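Local coordinates for protein oxalate--CoA ligase (Arabidopsis thaliana, PDB 5IE2) that belongs to the ANL superfamily of AMP-binding enzymes, with an AMP-binding domain followed by a smaller C-terminal domain, and has adenosine-5'-triphosphate bound, at residues F63-M72 with A131-L142. Numbering follows the deposited sequence.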
loop_
_atom_site.group_PDB
_atom_site.type_symbol
_atom_site.label_atom_id
_atom_site.label_comp_id
_atom_site.label_asym_id
_atom_site.label_seq_id
_atom_site.Cartn_x
_atom_site.Cartn_y
_atom_site.Cartn_z
ATOM N N PHE A 63 8.711 -1.662 13.606
ATOM C CA PHE A 63 9.983 -2.148 13.048
ATOM C C PHE A 63 10.250 -1.398 11.749
ATOM O O PHE A 63 9.298 -0.995 11.077
ATOM C CB PHE A 63 9.892 -3.639 12.689
ATOM C CG PHE A 63 9.815 -4.608 13.881
ATOM C CD1 PHE A 63 10.932 -5.363 14.248
ATOM C CD2 PHE A 63 8.584 -4.892 14.502
ATOM C CE1 PHE A 63 10.850 -6.297 15.300
ATOM C CE2 PHE A 63 8.481 -5.817 15.566
ATOM C CZ PHE A 63 9.611 -6.556 15.952
ATOM N N PRO A 64 11.514 -1.319 11.322
ATOM C CA PRO A 64 11.773 -1.111 9.881
ATOM C C PRO A 64 11.351 -2.346 9.076
ATOM O O PRO A 64 10.803 -3.325 9.643
ATOM C CB PRO A 64 13.318 -0.921 9.796
ATOM C CG PRO A 64 13.830 -0.938 11.275
ATOM C CD PRO A 64 12.738 -1.645 12.092
ATOM N N ASN A 65 11.639 -2.372 7.774
ATOM C CA ASN A 65 11.279 -3.550 6.967
ATOM C C ASN A 65 12.320 -4.629 7.176
ATOM O O ASN A 65 13.293 -4.723 6.405
ATOM C CB ASN A 65 11.167 -3.218 5.467
ATOM C CG ASN A 65 9.876 -2.456 5.131
ATOM O OD1 ASN A 65 8.986 -2.278 5.992
ATOM N ND2 ASN A 65 9.766 -1.989 3.873
ATOM N N THR A 66 12.104 -5.460 8.196
ATOM C CA THR A 66 13.136 -6.412 8.602
ATOM C C THR A 66 12.593 -7.814 8.752
ATOM O O THR A 66 11.383 -8.017 8.789
ATOM C CB THR A 66 13.739 -6.030 9.956
ATOM O OG1 THR A 66 12.718 -6.103 10.941
ATOM C CG2 THR A 66 14.257 -4.585 9.931
ATOM N N VAL A 67 13.496 -8.781 8.838
ATOM C CA VAL A 67 13.051 -10.164 8.920
ATOM C C VAL A 67 12.264 -10.413 10.206
ATOM O O VAL A 67 11.281 -11.222 10.219
ATOM C CB VAL A 67 14.280 -11.119 8.800
ATOM C CG1 VAL A 67 15.259 -10.904 9.995
ATOM C CG2 VAL A 67 13.858 -12.582 8.650
ATOM N N GLU A 68 12.645 -9.738 11.304
ATOM C CA GLU A 68 11.891 -9.905 12.559
ATOM C C GLU A 68 10.490 -9.346 12.444
ATOM O O GLU A 68 9.542 -9.910 13.007
ATOM C CB GLU A 68 12.609 -9.208 13.744
ATOM C CG GLU A 68 13.930 -9.911 14.126
ATOM C CD GLU A 68 15.166 -9.305 13.402
ATOM O OE1 GLU A 68 15.014 -8.471 12.452
ATOM O OE2 GLU A 68 16.309 -9.693 13.772
ATOM N N PHE A 69 10.337 -8.245 11.723
ATOM C CA PHE A 69 8.959 -7.780 11.525
ATOM C C PHE A 69 8.115 -8.862 10.813
ATOM O O PHE A 69 6.961 -9.109 11.220
ATOM C CB PHE A 69 8.891 -6.488 10.714
ATOM C CG PHE A 69 7.439 -6.130 10.322
ATOM C CD1 PHE A 69 6.597 -5.513 11.229
ATOM C CD2 PHE A 69 6.924 -6.542 9.098
ATOM C CE1 PHE A 69 5.239 -5.184 10.880
ATOM C CE2 PHE A 69 5.580 -6.259 8.726
ATOM C CZ PHE A 69 4.736 -5.593 9.626
ATOM N N VAL A 70 8.647 -9.472 9.760
ATOM C CA VAL A 70 7.870 -10.485 9.020
ATOM C C VAL A 70 7.494 -11.664 9.925
ATOM O O VAL A 70 6.315 -12.098 9.992
ATOM C CB VAL A 70 8.635 -11.007 7.785
ATOM C CG1 VAL A 70 7.849 -12.142 7.094
ATOM C CG2 VAL A 70 8.878 -9.856 6.782
ATOM N N ILE A 71 8.521 -12.194 10.603
ATOM C CA ILE A 71 8.272 -13.347 11.454
ATOM C C ILE A 71 7.263 -13.005 12.535
ATOM O O ILE A 71 6.338 -13.787 12.786
ATOM C CB ILE A 71 9.570 -13.864 12.110
ATOM C CG1 ILE A 71 10.526 -14.361 11.013
ATOM C CG2 ILE A 71 9.203 -15.034 13.175
ATOM C CD1 ILE A 71 11.988 -14.605 11.486
ATOM N N MET A 72 7.434 -11.872 13.213
ATOM C CA MET A 72 6.529 -11.565 14.332
ATOM C C MET A 72 5.116 -11.185 13.882
ATOM O O MET A 72 4.132 -11.503 14.560
ATOM C CB MET A 72 7.107 -10.443 15.214
ATOM C CG MET A 72 8.382 -10.906 16.059
ATOM S SD MET A 72 8.223 -12.590 16.750
ATOM C CE MET A 72 6.856 -12.401 17.938
ATOM N N ALA A 131 12.451 -8.585 19.703
ATOM C CA ALA A 131 12.589 -9.764 18.845
ATOM C C ALA A 131 13.865 -9.687 18.024
ATOM O O ALA A 131 14.129 -8.663 17.358
ATOM C CB ALA A 131 11.319 -9.882 17.910
ATOM N N THR A 132 14.651 -10.780 18.015
ATOM C CA THR A 132 15.914 -10.811 17.277
ATOM C C THR A 132 16.171 -12.162 16.607
ATOM O O THR A 132 16.069 -13.178 17.267
ATOM C CB THR A 132 17.139 -10.562 18.186
ATOM O OG1 THR A 132 16.868 -9.448 19.025
ATOM C CG2 THR A 132 18.351 -10.284 17.331
ATOM N N LEU A 133 16.474 -12.167 15.316
ATOM C CA LEU A 133 16.889 -13.391 14.613
ATOM C C LEU A 133 18.391 -13.451 14.542
ATOM O O LEU A 133 19.027 -12.530 14.030
ATOM C CB LEU A 133 16.322 -13.455 13.194
ATOM C CG LEU A 133 16.527 -14.805 12.457
ATOM C CD1 LEU A 133 15.721 -15.929 13.102
ATOM C CD2 LEU A 133 16.100 -14.677 10.959
ATOM N N LEU A 134 18.975 -14.543 15.022
ATOM C CA LEU A 134 20.429 -14.604 15.118
ATOM C C LEU A 134 21.109 -15.307 13.939
ATOM O O LEU A 134 21.880 -14.688 13.179
ATOM C CB LEU A 134 20.811 -15.277 16.437
ATOM C CG LEU A 134 20.499 -14.375 17.632
ATOM C CD1 LEU A 134 20.806 -15.096 18.916
ATOM C CD2 LEU A 134 21.301 -13.086 17.534
ATOM N N ASP A 135 20.917 -16.606 13.848
ATOM C CA ASP A 135 21.578 -17.415 12.833
ATOM C C ASP A 135 20.621 -18.549 12.511
ATOM O O ASP A 135 19.594 -18.710 13.175
ATOM C CB ASP A 135 22.908 -17.966 13.331
ATOM C CG ASP A 135 22.748 -18.863 14.554
ATOM O OD1 ASP A 135 22.859 -18.342 15.673
ATOM O OD2 ASP A 135 22.495 -20.084 14.430
ATOM N N ALA A 136 20.966 -19.345 11.517
ATOM C CA ALA A 136 20.042 -20.379 11.039
ATOM C C ALA A 136 19.931 -21.589 11.954
ATOM O O ALA A 136 19.180 -22.538 11.666
ATOM C CB ALA A 136 20.476 -20.822 9.636
ATOM N N GLY A 137 20.697 -21.608 13.049
ATOM C CA GLY A 137 20.625 -22.731 13.945
ATOM C C GLY A 137 19.734 -22.419 15.131
ATOM O O GLY A 137 19.487 -23.289 15.957
ATOM N N SER A 138 19.225 -21.189 15.220
ATOM C CA SER A 138 18.519 -20.772 16.436
ATOM C C SER A 138 17.124 -20.238 16.155
ATOM O O SER A 138 16.910 -19.639 15.120
ATOM C CB SER A 138 19.312 -19.655 17.158
ATOM O OG SER A 138 20.595 -20.133 17.506
ATOM N N ASP A 139 16.207 -20.416 17.099
ATOM C CA ASP A 139 14.875 -19.809 16.984
ATOM C C ASP A 139 14.995 -18.296 17.115
ATOM O O ASP A 139 15.986 -17.775 17.611
ATOM C CB ASP A 139 13.927 -20.296 18.050
ATOM C CG ASP A 139 13.676 -21.785 17.982
ATOM O OD1 ASP A 139 14.079 -22.411 16.957
ATOM O OD2 ASP A 139 13.019 -22.300 18.935
ATOM N N LEU A 140 13.938 -17.593 16.751
ATOM C CA LEU A 140 13.909 -16.159 16.993
ATOM C C LEU A 140 13.956 -15.910 18.514
ATOM O O LEU A 140 13.257 -16.589 19.296
ATOM C CB LEU A 140 12.650 -15.554 16.354
ATOM C CG LEU A 140 12.504 -14.046 16.466
ATOM C CD1 LEU A 140 11.950 -13.451 15.188
ATOM C CD2 LEU A 140 11.576 -13.796 17.663
ATOM N N VAL A 141 14.774 -14.951 18.936
ATOM C CA VAL A 141 14.903 -14.693 20.379
ATOM C C VAL A 141 13.961 -13.616 20.827
ATOM O O VAL A 141 14.088 -12.494 20.332
ATOM C CB VAL A 141 16.307 -14.210 20.748
ATOM C CG1 VAL A 141 16.393 -13.939 22.264
ATOM C CG2 VAL A 141 17.363 -15.237 20.256
ATOM N N LEU A 142 13.072 -13.946 21.760
ATOM C CA LEU A 142 12.167 -12.964 22.354
ATOM C C LEU A 142 12.587 -12.653 23.774
ATOM O O LEU A 142 12.966 -13.564 24.506
ATOM C CB LEU A 142 10.741 -13.476 22.358
ATOM C CG LEU A 142 10.112 -13.547 20.958
ATOM C CD1 LEU A 142 8.843 -14.410 21.095
ATOM C CD2 LEU A 142 9.725 -12.131 20.409
HETATM O O HOH W 1 18.574 -9.919 12.730
#
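Glu68, in the first turn of helix 67-78, takes a nearly straight hydrogen bond from the backbone of Leu133: N to OE2 is 2.9 Å, with 178° at the hydrogen. The N-H meets the anti side of the carboxylate, 17° out of its plane. A bend at chi2 (93°) turns the carboxylate toward the chain just past strand 127-132, while CG lies 3.5 Å from Ala131 O. A water bridges OE2 and Leu133 O, donating to both, although its distance to OE2 is short and should be read with caution. At the start of the same helix Thr66 is the N-cap, its OG1 accepting from Phe69 N.

Helix 67-78 joins the parallel neighbours 58-61 and 82-85 of a mixed sheet, a beta-alpha-beta unit of the AMP-binding domain. Strand 141-142 forms an edge of that sheet, antiparallel to 127-132; Asp135 to Ser138 make a type I turn in the connection.

Apolar contacts make up the rest of the interface. Leu133 CD2 sits against both methyls of Val67, 3.8 Å from CG2, the two side chains at about a right angle. Ile71 and Leu140 meet tip to tip, CG2 to CD1 at 3.8 Å. Met72, bent at chi2 and chi3, lays CG on Ala131 CB (3.6 Å), passes SD by Leu140 CD2 (3.7 Å) and ends with CE against Leu142 CD2.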